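Local coordinates for deseasin MCP-01 (Pseudoalteromonas sp., PDB 3VV3), which is a collagenolytic serine protease of the subtilisin family, cutting peptide bonds in collagen, at residues 7-10 and 15-18; 184-189 and 220-225; 195-200 and 274-279. One frame throughout, in Å; residues are numbered along the deposited sequence.

Contact 1: residues 7-10 and 15-18; sequences PRFD and LNNE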
ATOM      1  N   PRO A   7     -20.340   6.592 -14.540  1.00 11.34           N
ATOM      2  CA  PRO A   7     -19.485   6.648 -15.734  1.00 14.64           C
ATOM      3  C   PRO A   7     -18.290   5.703 -15.694  1.00 14.61           C
ATOM      4  O   PRO A   7     -17.824   5.296 -16.752  1.00 12.60           O
ATOM      5  CB  PRO A   7     -19.000   8.100 -15.760  1.00 16.18           C
ATOM      6  CG  PRO A   7     -19.965   8.854 -14.945  1.00 20.70           C
ATOM      7  CD  PRO A   7     -20.476   7.906 -13.894  1.00 13.43           C
ATOM      8  N   ARG A   8     -17.803   5.363 -14.503  1.00 12.55           N
ATOM      9  CA  ARG A   8     -16.634   4.495 -14.382  1.00 13.13           C
ATOM     10  C   ARG A   8     -17.016   3.040 -14.141  1.00 12.37           C
ATOM     11  O   ARG A   8     -16.155   2.207 -13.832  1.00 10.57           O
ATOM     12  CB  ARG A   8     -15.711   4.976 -13.249  1.00 12.19           C
ATOM     13  CG  ARG A   8     -15.160   6.395 -13.413  1.00 14.39           C
ATOM     14  CD  ARG A   8     -14.255   6.535 -14.632  1.00 17.93           C
ATOM     15  NE  ARG A   8     -13.047   5.707 -14.573  1.00 16.79           N
ATOM     16  CZ  ARG A   8     -11.905   6.073 -13.994  1.00 15.90           C
ATOM     17  NH1 ARG A   8     -11.801   7.258 -13.405  1.00 18.53           N
ATOM     18  NH2 ARG A   8     -10.862   5.251 -14.004  1.00 20.10           N
ATOM     19  N   PHE A   9     -18.295   2.717 -14.301  1.00 11.29           N
ATOM     20  CA  PHE A   9     -18.749   1.364 -14.007  1.00 12.54           C
ATOM     21  C   PHE A   9     -17.948   0.268 -14.692  1.00 12.94           C
ATOM     22  O   PHE A   9     -17.669  -0.756 -14.085  1.00 10.15           O
ATOM     23  CB  PHE A   9     -20.228   1.138 -14.337  1.00 15.44           C
ATOM     24  CG  PHE A   9     -20.700  -0.230 -13.937  1.00 14.49           C
ATOM     25  CD1 PHE A   9     -20.988  -0.507 -12.610  1.00 11.55           C
ATOM     26  CD2 PHE A   9     -20.797  -1.252 -14.865  1.00 16.08           C
ATOM     27  CE1 PHE A   9     -21.392  -1.769 -12.221  1.00 12.18           C
ATOM     28  CE2 PHE A   9     -21.203  -2.520 -14.483  1.00 15.46           C
ATOM     29  CZ  PHE A   9     -21.502  -2.777 -13.150  1.00 13.67           C
ATOM     30  N   ASP A  10     -17.611   0.467 -15.962  1.00 12.98           N
ATOM     31  CA  ASP A  10     -16.960  -0.587 -16.739  1.00 15.19           C
ATOM     32  C   ASP A  10     -15.551  -0.944 -16.244  1.00 12.51           C
ATOM     33  O   ASP A  10     -15.009  -1.988 -16.611  1.00 11.87           O
ATOM     34  CB  ASP A  10     -16.926  -0.224 -18.230  1.00 17.35           C
ATOM     35  CG  ASP A  10     -18.299  -0.293 -18.884  1.00 25.76           C
ATOM     36  OD1 ASP A  10     -19.235  -0.854 -18.271  1.00 19.72           O
ATOM     37  OD2 ASP A  10     -18.435   0.210 -20.022  1.00 25.75           O
ATOM     38  N   LEU A  15     -17.102  -6.194  -9.771  1.00  5.53           N
ATOM     39  CA  LEU A  15     -18.563  -6.196  -9.693  1.00  7.62           C
ATOM     40  C   LEU A  15     -19.155  -6.867 -10.931  1.00  9.04           C
ATOM     41  O   LEU A  15     -20.133  -7.632 -10.854  1.00  6.90           O
ATOM     42  CB  LEU A  15     -19.104  -4.766  -9.571  1.00  6.90           C
ATOM     43  CG  LEU A  15     -18.604  -3.916  -8.394  1.00  5.15           C
ATOM     44  CD1 LEU A  15     -19.310  -2.564  -8.380  1.00  8.77           C
ATOM     45  CD2 LEU A  15     -18.829  -4.652  -7.075  1.00  6.98           C
ATOM     46  N   ASN A  16     -18.546  -6.579 -12.076  1.00  8.40           N
ATOM     47  CA  ASN A  16     -18.991  -7.152 -13.341  1.00  8.96           C
ATOM     48  C   ASN A  16     -17.811  -7.279 -14.299  1.00  7.60           C
ATOM     49  O   ASN A  16     -17.210  -6.284 -14.687  1.00 10.24           O
ATOM     50  CB  ASN A  16     -20.082  -6.280 -13.958  1.00 12.89           C
ATOM     51  CG  ASN A  16     -20.709  -6.913 -15.186  1.00 13.52           C
ATOM     52  OD1 ASN A  16     -20.569  -6.407 -16.304  1.00 17.50           O
ATOM     53  ND2 ASN A  16     -21.399  -8.027 -14.983  1.00  6.54           N
ATOM     54  N   ASN A  17     -17.481  -8.515 -14.651  1.00  9.45           N
ATOM     55  CA  ASN A  17     -16.317  -8.807 -15.479  1.00  7.55           C
ATOM     56  C   ASN A  17     -16.778  -9.454 -16.786  1.00 10.98           C
ATOM     57  O   ASN A  17     -17.370 -10.534 -16.767  1.00  9.53           O
ATOM     58  CB  ASN A  17     -15.399  -9.768 -14.716  1.00  9.79           C
ATOM     59  CG  ASN A  17     -14.012  -9.884 -15.327  1.00 11.98           C
ATOM     60  OD1 ASN A  17     -13.752  -9.413 -16.439  1.00 11.31           O
ATOM     61  ND2 ASN A  17     -13.111 -10.527 -14.595  1.00  7.64           N
ATOM     62  N   GLU A  18     -16.548  -8.778 -17.894  1.00 11.91           N
ATOM     63  CA  GLU A  18     -16.779  -9.313 -19.242  1.00 14.47           C
ATOM     64  C   GLU A  18     -15.469  -9.509 -19.986  1.00 17.96           C
ATOM     65  O   GLU A  18     -15.457  -9.746 -21.155  1.00 16.45           O
ATOM     66  CB  GLU A  18     -17.615  -8.381 -20.088  1.00 18.81           C
ATOM     67  CG  GLU A  18     -18.631  -7.631 -19.319  1.00 30.20           C
ATOM     68  CD  GLU A  18     -20.001  -8.193 -19.448  1.00 34.38           C
ATOM     69  OE1 GLU A  18     -20.078  -9.394 -19.561  1.00 35.60           O
ATOM     70  OE2 GLU A  18     -20.971  -7.414 -19.413  1.00 36.88           O
TER
HETATM   71  O   HOH W   1     -17.612  -3.481 -14.799  1.00 13.49           O
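Phe9 reaches Leu15 and Asn16 with the far end of its ring. From CB the side chain runs with CG anti to the backbone N (chi1 -176°), which carries the ring across toward residues 15-18. CE1 comes within 4.4 Å of Leu15 CD1. On the other flank CE2 lies 4.0 Å from Asn16 CB, and CZ, at the tip, is 3.9 Å from that same methylene. Phenylalanine suits the place because its ring is wholly apolar and long enough to reach residues 15-16 from its own backbone; Ala3, Thr4 and Val124 also touch it. Beside this apolar contact lies a water, 2.8 Å from Phe9 O and 2.8 Å from Asn16 O, although other acceptors nearby may compete for its protons. Segment 15-18 runs beside a calcium site: Asn17 pairs through its backbone with Asp26 and gives its N-H to Asp28, both calcium ligands. Leu15 and Asn16 rest on helix 31-34. The chemistry is therefore divided: the side chains meet through carbon atoms alone, by van der Waals contact, while the two backbones are joined indirectly, by the water and by Gln20 NE2, which bonds Asp10 O and Asn16 O.

Contact 2: residues 184-189 and 220-225; sequences DAITAS and DNVLSI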
ATOM      1  N   ASP A 184     -10.117  -9.313  22.961  1.00  6.62           N
ATOM      2  CA  ASP A 184     -11.237  -9.045  23.859  1.00  7.48           C
ATOM      3  C   ASP A 184     -12.214  -8.034  23.259  1.00  7.24           C
ATOM      4  O   ASP A 184     -13.425  -8.150  23.446  1.00  8.29           O
ATOM      5  CB  ASP A 184     -10.735  -8.527  25.208  1.00  9.65           C
ATOM      6  CG  ASP A 184     -10.094  -9.611  26.063  1.00 12.32           C
ATOM      7  OD1 ASP A 184     -10.130 -10.802  25.686  1.00 12.78           O
ATOM      8  OD2 ASP A 184      -9.544  -9.258  27.127  1.00 17.66           O
ATOM      9  N   ALA A 185     -11.684  -7.034  22.557  1.00  5.95           N
ATOM     10  CA  ALA A 185     -12.533  -6.047  21.909  1.00  6.61           C
ATOM     11  C   ALA A 185     -13.362  -6.736  20.827  1.00  6.25           C
ATOM     12  O   ALA A 185     -14.553  -6.441  20.647  1.00  6.09           O
ATOM     13  CB  ALA A 185     -11.693  -4.930  21.313  1.00  7.89           C
ATOM     14  N   ILE A 186     -12.731  -7.667  20.116  1.00  5.69           N
ATOM     15  CA  ILE A 186     -13.412  -8.401  19.066  1.00  5.69           C
ATOM     16  C   ILE A 186     -14.465  -9.326  19.664  1.00  5.46           C
ATOM     17  O   ILE A 186     -15.559  -9.466  19.119  1.00  6.27           O
ATOM     18  CB  ILE A 186     -12.418  -9.182  18.185  1.00  5.19           C
ATOM     19  CG1 ILE A 186     -11.503  -8.196  17.457  1.00  4.37           C
ATOM     20  CG2 ILE A 186     -13.165 -10.081  17.194  1.00  6.62           C
ATOM     21  CD1 ILE A 186     -10.316  -8.853  16.740  1.00  3.41           C
ATOM     22  N   THR A 187     -14.139  -9.944  20.794  1.00  6.94           N
ATOM     23  CA  THR A 187     -15.113 -10.763  21.502  1.00  7.76           C
ATOM     24  C   THR A 187     -16.341  -9.946  21.888  1.00  8.84           C
ATOM     25  O   THR A 187     -17.473 -10.420  21.763  1.00  6.77           O
ATOM     26  CB  THR A 187     -14.494 -11.430  22.736  1.00  8.59           C
ATOM     27  OG1 THR A 187     -13.515 -12.382  22.308  1.00  7.57           O
ATOM     28  CG2 THR A 187     -15.572 -12.137  23.562  1.00 10.53           C
ATOM     29  N   ALA A 188     -16.126  -8.706  22.319  1.00  6.32           N
ATOM     30  CA  ALA A 188     -17.247  -7.846  22.675  1.00  7.79           C
ATOM     31  C   ALA A 188     -18.092  -7.537  21.448  1.00  9.34           C
ATOM     32  O   ALA A 188     -19.318  -7.461  21.535  1.00  7.50           O
ATOM     33  CB  ALA A 188     -16.775  -6.554  23.331  1.00  7.68           C
ATOM     34  N   SER A 189     -17.433  -7.335  20.306  1.00  6.38           N
ATOM     35  CA  SER A 189     -18.164  -7.088  19.075  1.00  5.02           C
ATOM     36  C   SER A 189     -19.015  -8.312  18.703  1.00  8.09           C
ATOM     37  O   SER A 189     -20.127  -8.166  18.184  1.00  5.85           O
ATOM     38  CB  SER A 189     -17.226  -6.675  17.927  1.00  5.91           C
ATOM     39  OG  SER A 189     -16.505  -7.779  17.420  1.00  6.80           O
ATOM     40  N   ASP A 220     -14.896 -16.345  16.453  1.00  9.16           N
ATOM     41  CA  ASP A 220     -15.819 -16.860  15.439  1.00 11.54           C
ATOM     42  C   ASP A 220     -16.387 -15.799  14.486  1.00 11.71           C
ATOM     43  O   ASP A 220     -16.777 -16.123  13.361  1.00 11.65           O
ATOM     44  CB  ASP A 220     -16.963 -17.643  16.083  1.00 12.77           C
ATOM     45  CG  ASP A 220     -16.525 -18.998  16.609  1.00 24.47           C
ATOM     46  OD1 ASP A 220     -15.608 -19.610  16.014  1.00 22.56           O
ATOM     47  OD2 ASP A 220     -17.110 -19.456  17.614  1.00 22.37           O
ATOM     48  N   ASN A 221     -16.447 -14.542  14.921  1.00  7.56           N
ATOM     49  CA  ASN A 221     -17.035 -13.499  14.072  1.00  6.70           C
ATOM     50  C   ASN A 221     -16.013 -12.827  13.150  1.00  4.86           C
ATOM     51  O   ASN A 221     -16.349 -11.905  12.409  1.00  5.94           O
ATOM     52  CB  ASN A 221     -17.751 -12.436  14.910  1.00  7.21           C
ATOM     53  CG  ASN A 221     -16.802 -11.685  15.818  1.00  6.08           C
ATOM     54  OD1 ASN A 221     -15.857 -12.264  16.356  1.00  7.65           O
ATOM     55  ND2 ASN A 221     -17.048 -10.390  15.995  1.00  5.92           N
ATOM     56  N   VAL A 222     -14.768 -13.283  13.201  1.00  6.19           N
ATOM     57  CA  VAL A 222     -13.756 -12.778  12.276  1.00  4.38           C
ATOM     58  C   VAL A 222     -13.881 -13.499  10.935  1.00  6.34           C
ATOM     59  O   VAL A 222     -13.890 -14.730  10.887  1.00  8.45           O
ATOM     60  CB  VAL A 222     -12.325 -12.966  12.842  1.00  6.65           C
ATOM     61  CG1 VAL A 222     -11.268 -12.684  11.779  1.00  6.02           C
ATOM     62  CG2 VAL A 222     -12.113 -12.076  14.077  1.00  7.24           C
ATOM     63  N   LEU A 223     -13.995 -12.732   9.854  1.00  3.30           N
ATOM     64  CA  LEU A 223     -14.074 -13.300   8.517  1.00  4.85           C
ATOM     65  C   LEU A 223     -12.865 -12.784   7.739  1.00  3.66           C
ATOM     66  O   LEU A 223     -12.771 -11.597   7.454  1.00  6.36           O
ATOM     67  CB  LEU A 223     -15.400 -12.911   7.855  1.00  5.24           C
ATOM     68  CG  LEU A 223     -15.628 -13.261   6.378  1.00  5.66           C
ATOM     69  CD1 LEU A 223     -15.370 -14.736   6.103  1.00  6.48           C
ATOM     70  CD2 LEU A 223     -17.035 -12.868   5.951  1.00  5.22           C
ATOM     71  N   SER A 224     -11.926 -13.683   7.443  1.00  5.70           N
ATOM     72  CA  SER A 224     -10.609 -13.318   6.912  1.00  6.57           C
ATOM     73  C   SER A 224     -10.568 -13.519   5.415  1.00  5.69           C
ATOM     74  O   SER A 224     -10.894 -14.603   4.923  1.00  7.56           O
ATOM     75  CB  SER A 224      -9.495 -14.170   7.549  1.00 10.54           C
ATOM     76  OG  SER A 224      -9.418 -13.944   8.937  1.00 23.59           O
ATOM     77  N   ILE A 225     -10.130 -12.490   4.696  1.00  4.11           N
ATOM     78  CA  ILE A 225     -10.322 -12.451   3.247  1.00  5.01           C
ATOM     79  C   ILE A 225      -9.018 -12.400   2.444  1.00  6.42           C
ATOM     80  O   ILE A 225      -8.190 -11.518   2.651  1.00  6.08           O
ATOM     81  CB  ILE A 225     -11.211 -11.246   2.869  1.00  4.39           C
ATOM     82  CG1 ILE A 225     -12.548 -11.318   3.628  1.00  4.31           C
ATOM     83  CG2 ILE A 225     -11.414 -11.178   1.364  1.00  6.38           C
ATOM     84  CD1 ILE A 225     -13.273 -12.640   3.458  1.00  4.67           C
TER
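Asn221 turns the edge of its amide to Ser189, while Ile186 CG2 and Ile186 O are displaced to opposite sides of the amide plane. The setting is a corner of the subtilisin-like α/β fold, in which helices cover a parallel sheet: helix 180-191 connects strands 166-171 and 195-199 in a beta-alpha-beta crossover, and here it rests against the start of strand 222-228, the next strand along. Ser189 OG lies almost exactly in the amide plane, 3.0 Å from Asn221 ND2, and accepts one of its N-H groups in a bent bond (N-H...O 135°). The same ND2 also donates to Ile194 O, its stronger partner, in the turn between helix 180-191 and strand 195-199. At the carbonyl end, Ile186 CG2 sits 3.6 Å from Asn221 OD1.

The apolar part of the contact is Ile186 CG2 on Val222 CG2, 3.8 Å apart; branched side chains suit this meeting, since each presents a methyl close to its own backbone. Helix 146-161 lies beside the helix, touching Ala185 and Ser189. Asparagine suits the position before the strand because one amide nitrogen can tie both a helix side chain and a turn carbonyl. Ser189 passes the link on to the helix backbone: with its hydroxyl placed between backbone N and carbonyl carbon (chi1 75°), OG donates to Ile186 O one turn earlier, 2.6 Å away, at a C=O...O angle of 123°.

Contact 3: residues 195-200 and 274-279; sequences LFVAAA and PHVAGA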
ATOM      1  N   LEU A 195     -20.095  -8.568  12.601  1.00  5.40           N
ATOM      2  CA  LEU A 195     -19.181  -9.361  11.792  1.00  6.09           C
ATOM      3  C   LEU A 195     -17.924  -8.539  11.553  1.00  4.21           C
ATOM      4  O   LEU A 195     -18.008  -7.395  11.118  1.00  5.21           O
ATOM      5  CB  LEU A 195     -19.841  -9.683  10.451  1.00  4.35           C
ATOM      6  CG  LEU A 195     -19.035 -10.487   9.432  1.00  5.77           C
ATOM      7  CD1 LEU A 195     -18.972 -11.944   9.862  1.00  6.42           C
ATOM      8  CD2 LEU A 195     -19.684 -10.358   8.057  1.00  6.52           C
ATOM      9  N   PHE A 196     -16.762  -9.132  11.830  1.00  4.23           N
ATOM     10  CA  PHE A 196     -15.480  -8.429  11.790  1.00  5.38           C
ATOM     11  C   PHE A 196     -14.729  -8.931  10.570  1.00  4.61           C
ATOM     12  O   PHE A 196     -14.104  -9.989  10.622  1.00  3.84           O
ATOM     13  CB  PHE A 196     -14.680  -8.746  13.072  1.00  5.47           C
ATOM     14  CG  PHE A 196     -13.414  -7.924  13.251  1.00  5.25           C
ATOM     15  CD1 PHE A 196     -12.242  -8.271  12.595  1.00  5.27           C
ATOM     16  CD2 PHE A 196     -13.400  -6.824  14.104  1.00  7.06           C
ATOM     17  CE1 PHE A 196     -11.078  -7.526  12.772  1.00  5.70           C
ATOM     18  CE2 PHE A 196     -12.245  -6.070  14.283  1.00  7.29           C
ATOM     19  CZ  PHE A 196     -11.085  -6.421  13.617  1.00  6.92           C
ATOM     20  N   VAL A 197     -14.808  -8.187   9.468  1.00  5.31           N
ATOM     21  CA  VAL A 197     -14.162  -8.606   8.226  1.00  3.91           C
ATOM     22  C   VAL A 197     -12.731  -8.082   8.202  1.00  5.34           C
ATOM     23  O   VAL A 197     -12.499  -6.915   8.503  1.00  4.72           O
ATOM     24  CB  VAL A 197     -14.924  -8.081   7.003  1.00  4.36           C
ATOM     25  CG1 VAL A 197     -14.425  -8.761   5.735  1.00  4.59           C
ATOM     26  CG2 VAL A 197     -16.423  -8.315   7.186  1.00  5.70           C
ATOM     27  N   ALA A 198     -11.771  -8.937   7.855  1.00  3.85           N
ATOM     28  CA  ALA A 198     -10.359  -8.573   7.985  1.00  6.27           C
ATOM     29  C   ALA A 198      -9.536  -9.064   6.801  1.00  6.89           C
ATOM     30  O   ALA A 198      -9.796 -10.136   6.269  1.00  8.39           O
ATOM     31  CB  ALA A 198      -9.785  -9.137   9.287  1.00  8.10           C
ATOM     32  N   ALA A 199      -8.538  -8.277   6.414  1.00  6.05           N
ATOM     33  CA  ALA A 199      -7.708  -8.569   5.251  1.00  5.12           C
ATOM     34  C   ALA A 199      -6.632  -9.587   5.602  1.00  5.03           C
ATOM     35  O   ALA A 199      -6.033  -9.511   6.676  1.00  5.88           O
ATOM     36  CB  ALA A 199      -7.057  -7.294   4.761  1.00  6.67           C
ATOM     37  N   ALA A 200      -6.360 -10.518   4.689  1.00  4.51           N
ATOM     38  CA  ALA A 200      -5.401 -11.579   4.987  1.00  5.56           C
ATOM     39  C   ALA A 200      -3.938 -11.117   4.916  1.00  5.84           C
ATOM     40  O   ALA A 200      -3.061 -11.755   5.496  1.00  5.72           O
ATOM     41  CB  ALA A 200      -5.626 -12.792   4.078  1.00  6.43           C
ATOM     42  N   PRO A 274     -13.404  -4.994   1.579  1.00  5.13           N
ATOM     43  CA  PRO A 274     -14.656  -4.233   1.438  1.00  5.02           C
ATOM     44  C   PRO A 274     -15.655  -4.807   0.428  1.00  6.07           C
ATOM     45  O   PRO A 274     -16.835  -4.490   0.540  1.00  5.55           O
ATOM     46  CB  PRO A 274     -14.180  -2.830   1.019  1.00  5.16           C
ATOM     47  CG  PRO A 274     -12.837  -3.062   0.397  1.00  5.67           C
ATOM     48  CD  PRO A 274     -12.229  -4.169   1.236  1.00  4.89           C
ATOM     49  N   HIS A 275     -15.226  -5.629  -0.531  1.00  4.57           N
ATOM     50  CA  HIS A 275     -16.222  -6.340  -1.336  1.00  4.98           C
ATOM     51  C   HIS A 275     -17.044  -7.244  -0.419  1.00  5.60           C
ATOM     52  O   HIS A 275     -18.275  -7.327  -0.537  1.00  5.11           O
ATOM     53  CB  HIS A 275     -15.578  -7.165  -2.459  1.00  6.04           C
ATOM     54  CG  HIS A 275     -15.017  -6.334  -3.572  1.00  4.83           C
ATOM     55  ND1 HIS A 275     -15.748  -5.986  -4.692  1.00  8.50           N
ATOM     56  CD2 HIS A 275     -13.797  -5.768  -3.728  1.00  3.03           C
ATOM     57  CE1 HIS A 275     -14.997  -5.247  -5.490  1.00  4.22           C
ATOM     58  NE2 HIS A 275     -13.807  -5.103  -4.927  1.00 10.76           N
ATOM     59  N   VAL A 276     -16.352  -7.914   0.505  1.00  4.18           N
ATOM     60  CA  VAL A 276     -17.011  -8.816   1.446  1.00  4.89           C
ATOM     61  C   VAL A 276     -17.845  -8.062   2.488  1.00  7.57           C
ATOM     62  O   VAL A 276     -18.994  -8.441   2.767  1.00  5.76           O
ATOM     63  CB  VAL A 276     -16.004  -9.765   2.140  1.00  3.19           C
ATOM     64  CG1 VAL A 276     -16.721 -10.638   3.170  1.00  4.16           C
ATOM     65  CG2 VAL A 276     -15.297 -10.632   1.099  1.00  4.88           C
ATOM     66  N   ALA A 277     -17.291  -6.993   3.053  1.00  4.94           N
ATOM     67  CA  ALA A 277     -18.063  -6.184   3.991  1.00  4.68           C
ATOM     68  C   ALA A 277     -19.291  -5.605   3.290  1.00  5.67           C
ATOM     69  O   ALA A 277     -20.399  -5.595   3.844  1.00  6.74           O
ATOM     70  CB  ALA A 277     -17.209  -5.063   4.588  1.00  5.52           C
ATOM     71  N   GLY A 278     -19.099  -5.132   2.066  1.00  5.13           N
ATOM     72  CA  GLY A 278     -20.207  -4.635   1.265  1.00  4.09           C
ATOM     73  C   GLY A 278     -21.242  -5.716   1.014  1.00  8.02           C
ATOM     74  O   GLY A 278     -22.446  -5.475   1.145  1.00  6.71           O
ATOM     75  N   ALA A 279     -20.785  -6.912   0.651  1.00  4.56           N
ATOM     76  CA  ALA A 279     -21.708  -8.018   0.426  1.00  5.86           C
ATOM     77  C   ALA A 279     -22.480  -8.372   1.703  1.00  6.89           C
ATOM     78  O   ALA A 279     -23.674  -8.664   1.647  1.00  5.89           O
ATOM     79  CB  ALA A 279     -20.982  -9.238  -0.128  1.00  4.67           C
TER
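Val197 projects from its strand between Val276 and Ala277, giving one methyl to each. Its CG1 lies 3.9 Å from Val276 CG1, with the two branches meeting at a slant, while its CG2 is 4.2 Å from both CA and CB of Ala277. Val197 holds CG1 anti to the backbone N (chi1 -168°), an orientation that leaves CG2 beside that N and turned to the alanine. The residue types fit: a β-branched valine fills the space close to a strand, and alanine is small enough to let the helix come near, Val197 and Ala277 CA atoms being 6.2 Å apart.

In the next shell, Ile225 touches both valines; Thr273 also packs on Val197 and Leu223 on Val276, whereas Val168 and Asn170 support Ala277. Within the helix, Pro274 O accepts from Gly278 N at 2.8 Å; Pro274 N, lacking a hydrogen, makes no bond to the turn before, and the helix kinks there. Pro274 and His275 end the Gly-Thr-Ser-Met-Ala-Thr-Pro-His motif of subtilases, whose serine, Ser270, is probably the nucleophile. Helix 269-284 thus lies across strands 166-171, 195-199 and 222-228 of the parallel sheet, with helix 105-114 against Pro274 and His275.

Overall arrangement
Contacts 2 and 3 share the central sheet, their centres about 11 Å apart. Strands 195-199 and 222-228 are neighbours in it, probably hydrogen-bonded from Leu223 N to Phe196 O and from Ile225 N to Ala198 O, both 2.9 Å. Helix 269-284 of contact 3 also meets strand 222-228 of contact 2, Leu223 CD2 lying 3.6 Å from Val276 CG1. That helix carries Ser270, which with His105 and Asp50 probably forms the catalytic triad. Contact 1, beside a calcium site, is peripheral: its centre is about 21 Å from that of contact 3 and about 32 Å from that of contact 2. It still reaches the helix through Leu15 CD2, 4.1 Å from His275 ND1.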